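PDB 1YLM: hypothetical protein BSU32300 from Bacillus subtilis subsp. subtilis str. 168, which is probably an RNase, the likely toxic component of a putative type VII toxin-antitoxin system in which its cognate antitoxin probably neutralises it. Local coordinates for residues Tyr2-Arg6 / Ser7-Lys11; Phe23-Gln26 / Thr27-Ser31. All blocks are in the same frame, centred on the assembly; numbering follows the deposited sequence.

Contact 1: residues Tyr2-Arg6 / Ser7-Lys11; sequences YFVDR and SKIEK
Arg-6 and Glu-10, one turn apart where helix 6-23 begins, are joined by an i to i+4 salt bridge in which Arg-6 NE donates to Glu-10 OE2 at 2.8 Å. The arginine chain is extended, CG trans to the backbone N (chi1 -169°), and it reaches across the glutamate end so that the guanidinium and carboxylate planes stand 74° apart. NE comes to OE2 from above the carboxylate plane. A water lying at the guanidinium edge closes a second path, accepting from Arg-6 NH2 and donating to Glu-10 OE2, while NH1 donates to the carbonyls of Gly-138 and Ser-141. Arginine suits this buried place because its several N-H groups can serve the C-terminal tail and the helix together.

On the N-terminal side, Asp-5 is the N-cap. Its chi1 of -164° carries the carboxylate beside the carbonyl carbon, and OD1 accepts from Lys-8 N at 3.3 Å, again from above its plane. The Lys-8 chain crosses this carboxylate at a slant, with CD 3.5 Å from Asp-5 OD2, before NZ goes on to a salt bridge with Asp-55 of helix 32-59. Asp-5 O also accepts from Ile-9 N at 3.0 Å.

Val-4 touches Ile-9 through methyls, CG1 to CD1 at 3.6 Å; Val-4 also packs on Leu-137 and Ile-9 on Ile-129 of helix 119-137, and Ile-9 on Thr-52 and Met-56 of helix 32-59. An aspartate N-cap, its carboxylate accepting from the backbone N three residues on, is a common way to close a helix's first turn; here it opens the first helix of the HepT-like helical fold.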
loop_
_atom_site.group_PDB
_atom_site.type_symbol
_atom_site.label_atom_id
_atom_site.label_comp_id
_atom_site.label_asym_id
_atom_site.label_seq_id
_atom_site.Cartn_x
_atom_site.Cartn_y
_atom_site.Cartn_z
ATOM N N TYR A 2 14.740 14.000 25.278
ATOM C CA TYR A 2 14.087 13.485 24.074
ATOM C C TYR A 2 14.950 12.426 23.410
ATOM O O TYR A 2 16.134 12.659 23.140
ATOM C CB TYR A 2 13.858 14.596 23.060
ATOM C CG TYR A 2 13.026 15.737 23.557
ATOM C CD1 TYR A 2 11.754 15.518 24.094
ATOM C CD2 TYR A 2 13.487 17.041 23.456
ATOM C CE1 TYR A 2 10.972 16.578 24.554
ATOM C CE2 TYR A 2 12.708 18.117 23.899
ATOM C CZ TYR A 2 11.463 17.874 24.457
ATOM O OH TYR A 2 10.685 18.930 24.896
ATOM N N PHE A 3 14.338 11.281 23.156
ATOM C CA PHE A 3 14.958 10.205 22.395
ATOM C C PHE A 3 14.184 10.083 21.085
ATOM O O PHE A 3 13.080 9.525 21.030
ATOM C CB PHE A 3 14.954 8.895 23.183
ATOM C CG PHE A 3 15.670 8.991 24.518
ATOM C CD1 PHE A 3 14.987 9.416 25.660
ATOM C CD2 PHE A 3 17.027 8.677 24.625
ATOM C CE1 PHE A 3 15.644 9.519 26.901
ATOM C CE2 PHE A 3 17.699 8.781 25.860
ATOM C CZ PHE A 3 16.996 9.207 26.998
ATOM N N VAL A 4 14.776 10.647 20.044
ATOM C CA VAL A 4 14.136 10.777 18.748
ATOM C C VAL A 4 14.820 9.818 17.775
ATOM O O VAL A 4 16.052 9.775 17.710
ATOM C CB VAL A 4 14.207 12.257 18.247
ATOM C CG1 VAL A 4 13.465 12.447 16.911
ATOM C CG2 VAL A 4 13.627 13.212 19.307
ATOM N N ASP A 5 14.028 9.050 17.023
ATOM C CA ASP A 5 14.592 8.131 16.029
ATOM C C ASP A 5 15.036 8.906 14.781
ATOM O O ASP A 5 14.444 8.828 13.698
ATOM C CB ASP A 5 13.641 6.987 15.699
ATOM C CG ASP A 5 14.346 5.826 14.974
ATOM O OD1 ASP A 5 15.491 5.984 14.461
ATOM O OD2 ASP A 5 13.733 4.751 14.907
ATOM N N ARG A 6 16.090 9.681 14.959
ATOM C CA ARG A 6 16.462 10.665 13.968
ATOM C C ARG A 6 16.947 10.021 12.674
ATOM O O ARG A 6 16.681 10.545 11.588
ATOM C CB ARG A 6 17.538 11.609 14.532
ATOM C CG ARG A 6 17.777 12.835 13.644
ATOM C CD ARG A 6 18.733 13.851 14.314
ATOM N NE ARG A 6 18.831 15.064 13.506
ATOM C CZ ARG A 6 19.306 16.231 13.939
ATOM N NH1 ARG A 6 19.751 16.364 15.189
ATOM N NH2 ARG A 6 19.336 17.270 13.115
ATOM N N SER A 7 17.670 8.914 12.799
ATOM C CA SER A 7 18.097 8.110 11.629
ATOM C C SER A 7 16.902 7.680 10.752
ATOM O O SER A 7 16.914 7.875 9.539
ATOM C CB SER A 7 18.832 6.850 12.098
ATOM O OG SER A 7 20.031 7.209 12.739
ATOM N N LYS A 8 15.887 7.108 11.390
ATOM C CA LYS A 8 14.674 6.668 10.703
ATOM C C LYS A 8 13.997 7.845 10.009
ATOM O O LYS A 8 13.621 7.744 8.835
ATOM C CB LYS A 8 13.708 6.008 11.697
ATOM C CG LYS A 8 12.449 5.423 11.053
ATOM C CD LYS A 8 11.628 4.656 12.074
ATOM C CE LYS A 8 10.384 4.045 11.443
ATOM N NZ LYS A 8 9.342 5.054 11.110
ATOM N N ILE A 9 13.847 8.963 10.722
ATOM C CA ILE A 9 13.143 10.129 10.187
ATOM C C ILE A 9 13.914 10.641 8.980
ATOM O O ILE A 9 13.348 10.861 7.908
ATOM C CB ILE A 9 12.964 11.265 11.247
ATOM C CG1 ILE A 9 12.038 10.809 12.387
ATOM C CG2 ILE A 9 12.428 12.561 10.582
ATOM C CD1 ILE A 9 12.068 11.713 13.625
ATOM N N GLU A 10 15.219 10.804 9.133
ATOM C CA GLU A 10 15.961 11.443 8.067
ATOM C C GLU A 10 16.241 10.630 6.782
ATOM O O GLU A 10 16.019 11.138 5.666
ATOM C CB GLU A 10 17.340 11.945 8.591
ATOM C CG GLU A 10 17.300 13.040 9.671
ATOM C CD GLU A 10 18.685 13.514 10.158
ATOM O OE1 GLU A 10 19.690 12.794 9.959
ATOM O OE2 GLU A 10 18.756 14.628 10.737
ATOM N N LYS A 11 16.577 9.349 6.881
ATOM C CA LYS A 11 16.088 8.301 5.968
ATOM C C LYS A 11 14.760 8.366 5.255
ATOM O O LYS A 11 14.731 8.327 4.016
ATOM C CB LYS A 11 16.537 6.886 6.381
ATOM C CG LYS A 11 18.084 6.808 6.520
ATOM C CD LYS A 11 18.567 5.536 7.253
ATOM C CE LYS A 11 19.990 5.677 7.869
ATOM N NZ LYS A 11 20.311 4.505 8.786
HETATM O O HOH W 1 17.914 17.141 10.557
#

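Contact 2: residues Phe23-Gln26 / Thr27-Ser31; sequences FDSQ and TDWQS
Thr-27 and Ser-25 are brought together by the threonine's first torsion: chi1 of -53° sets Thr-27 OG1 beside its own backbone N, on the side where Ser-25 OG lies. The two hydroxyls then meet, Thr-27 OG1 donating to Ser-25 OG at 3.1 Å, across an inverse gamma turn centred on Gln-26. Thr-27 N closes that turn with a weak bond to Ser-25 O. Ser-25 OG has a further partner in the carbonyl of Leu-22, so this small hydroxyl ties the end of helix 6-23 to the loop leading into helix 32-59.

Trp-29 folds back over the same turn. Its CG lies trans to the carbonyl carbon (chi1 -57°), which swings the indole toward the end of the first helix; there CZ2 comes within 3.5 Å of Phe-23 O, the carbonyl oxygen lying at the ring edge. Thr-27 CB sits 3.7 Å above the centre of one indole face, a CH-bearing branched carbon well matched to a flat aromatic surface. Elsewhere the indole packs on Leu-38 and Ile-41 of helix 32-59, and it meets Tyr-112. Ile-33 of the second subunit packs on both Thr-27 and Trp-29, placing the loop at the dimer contact.

Farther on, Asp-28 forms an Asx turn, its OD1 accepting from Gln-30 N at 3.0 Å. Ser-31, the N-cap of helix 32-59, donates from OG to Asp-28 O and caps Gly-34 N.

A water at the indole edge links the helix end to the loop: it accepts from Trp-29 NE1 at 2.9 Å and donates to Phe-23 O at 2.6 Å and to Ser-25 O.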
loop_
_atom_site.group_PDB
_atom_site.type_symbol
_atom_site.label_atom_id
_atom_site.label_comp_id
_atom_site.label_asym_id
_atom_site.label_seq_id
_atom_site.Cartn_x
_atom_site.Cartn_y
_atom_site.Cartn_z
ATOM N N PHE A 23 7.592 12.463 -8.998
ATOM C CA PHE A 23 6.281 13.032 -9.313
ATOM C C PHE A 23 6.453 14.257 -10.200
ATOM O O PHE A 23 5.694 14.467 -11.141
ATOM C CB PHE A 23 5.500 13.416 -8.049
ATOM C CG PHE A 23 4.209 14.129 -8.344
ATOM C CD1 PHE A 23 3.104 13.418 -8.803
ATOM C CD2 PHE A 23 4.111 15.513 -8.212
ATOM C CE1 PHE A 23 1.901 14.074 -9.106
ATOM C CE2 PHE A 23 2.914 16.180 -8.506
ATOM C CZ PHE A 23 1.808 15.453 -8.953
ATOM N N ASP A 24 7.462 15.060 -9.906
ATOM C CA ASP A 24 7.652 16.298 -10.635
ATOM C C ASP A 24 8.319 16.068 -12.004
ATOM O O ASP A 24 8.596 17.022 -12.712
ATOM C CB ASP A 24 8.435 17.292 -9.768
ATOM C CG ASP A 24 8.316 18.716 -10.262
ATOM O OD1 ASP A 24 7.179 19.237 -10.373
ATOM O OD2 ASP A 24 9.374 19.310 -10.542
ATOM N N SER A 25 8.512 14.798 -12.378
ATOM C CA SER A 25 9.216 14.394 -13.607
ATOM C C SER A 25 8.322 14.332 -14.852
ATOM O O SER A 25 7.088 14.331 -14.751
ATOM C CB SER A 25 9.889 13.023 -13.409
ATOM O OG SER A 25 8.961 11.946 -13.570
ATOM N N GLN A 26 8.956 14.238 -16.023
ATOM C CA GLN A 26 8.223 14.203 -17.307
ATOM C C GLN A 26 7.763 12.782 -17.694
ATOM O O GLN A 26 8.372 12.137 -18.551
ATOM C CB GLN A 26 9.054 14.845 -18.437
ATOM C CG GLN A 26 10.247 15.672 -17.954
ATOM C CD GLN A 26 10.344 17.047 -18.601
ATOM O OE1 GLN A 26 9.565 17.950 -18.286
ATOM N NE2 GLN A 26 11.326 17.220 -19.486
ATOM N N THR A 27 6.701 12.313 -17.030
ATOM C CA THR A 27 6.016 11.022 -17.273
ATOM C C THR A 27 4.676 11.519 -17.846
ATOM O O THR A 27 4.093 12.427 -17.249
ATOM C CB THR A 27 5.925 10.251 -15.952
ATOM O OG1 THR A 27 7.243 10.176 -15.381
ATOM C CG2 THR A 27 5.412 8.860 -16.160
ATOM N N ASP A 28 4.107 10.957 -18.938
ATOM C CA ASP A 28 2.987 9.940 -18.913
ATOM C C ASP A 28 2.365 9.198 -17.726
ATOM O O ASP A 28 2.432 7.967 -17.633
ATOM C CB ASP A 28 2.916 9.086 -20.199
ATOM C CG ASP A 28 1.486 9.024 -20.770
ATOM O OD1 ASP A 28 0.601 9.748 -20.248
ATOM O OD2 ASP A 28 1.238 8.269 -21.743
ATOM N N TRP A 29 1.631 9.954 -16.913
ATOM C CA TRP A 29 0.843 9.387 -15.828
ATOM C C TRP A 29 -0.429 8.723 -16.338
ATOM O O TRP A 29 -1.206 8.173 -15.564
ATOM C CB TRP A 29 0.504 10.464 -14.804
ATOM C CG TRP A 29 1.717 11.134 -14.252
ATOM C CD1 TRP A 29 2.059 12.442 -14.398
ATOM C CD2 TRP A 29 2.768 10.524 -13.488
ATOM N NE1 TRP A 29 3.252 12.695 -13.762
ATOM C CE2 TRP A 29 3.702 11.535 -13.183
ATOM C CE3 TRP A 29 3.004 9.224 -13.021
ATOM C CZ2 TRP A 29 4.863 11.284 -12.439
ATOM C CZ3 TRP A 29 4.154 8.978 -12.281
ATOM C CH2 TRP A 29 5.066 10.001 -11.995
ATOM N N GLN A 30 -0.626 8.758 -17.648
ATOM C CA GLN A 30 -1.872 8.268 -18.205
ATOM C C GLN A 30 -1.955 6.981 -19.046
ATOM O O GLN A 30 -3.067 6.431 -19.059
ATOM C CB GLN A 30 -2.524 9.366 -19.092
ATOM C CG GLN A 30 -2.725 10.740 -18.453
ATOM C CD GLN A 30 -4.066 11.369 -18.812
ATOM O OE1 GLN A 30 -4.121 12.468 -19.382
ATOM N NE2 GLN A 30 -5.158 10.679 -18.472
ATOM N N SER A 31 -0.896 6.375 -19.630
ATOM C CA SER A 31 -0.389 5.008 -19.229
ATOM C C SER A 31 -1.140 4.386 -18.059
ATOM O O SER A 31 -1.061 4.900 -16.958
ATOM C CB SER A 31 1.105 4.710 -19.495
ATOM O OG SER A 31 1.967 5.066 -18.461
HETATM O O HOH W 2 4.704 15.157 -13.484
#

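Overall arrangement
The contacts lie at the two ends of helix 6-23: contact 1 covers its N-terminal start, and contact 2 begins with its last residue, Phe-23, and runs through the loop to helix 32-59. They come in series along the chain, on opposite sides of its centre, with their own centres 32 Å apart and their nearest atoms about 15 Å apart. Helix 32-59 receives side chains from both, around residues 51-56 for contact 1 and 38-41 for contact 2. Contact 1 reaches the C-terminal tail, and its Lys-11 packs on Leu-104 of the second subunit; contact 2 meets Ile-33 of that subunit. Together they mark both ends of one helix in this all-helical protein.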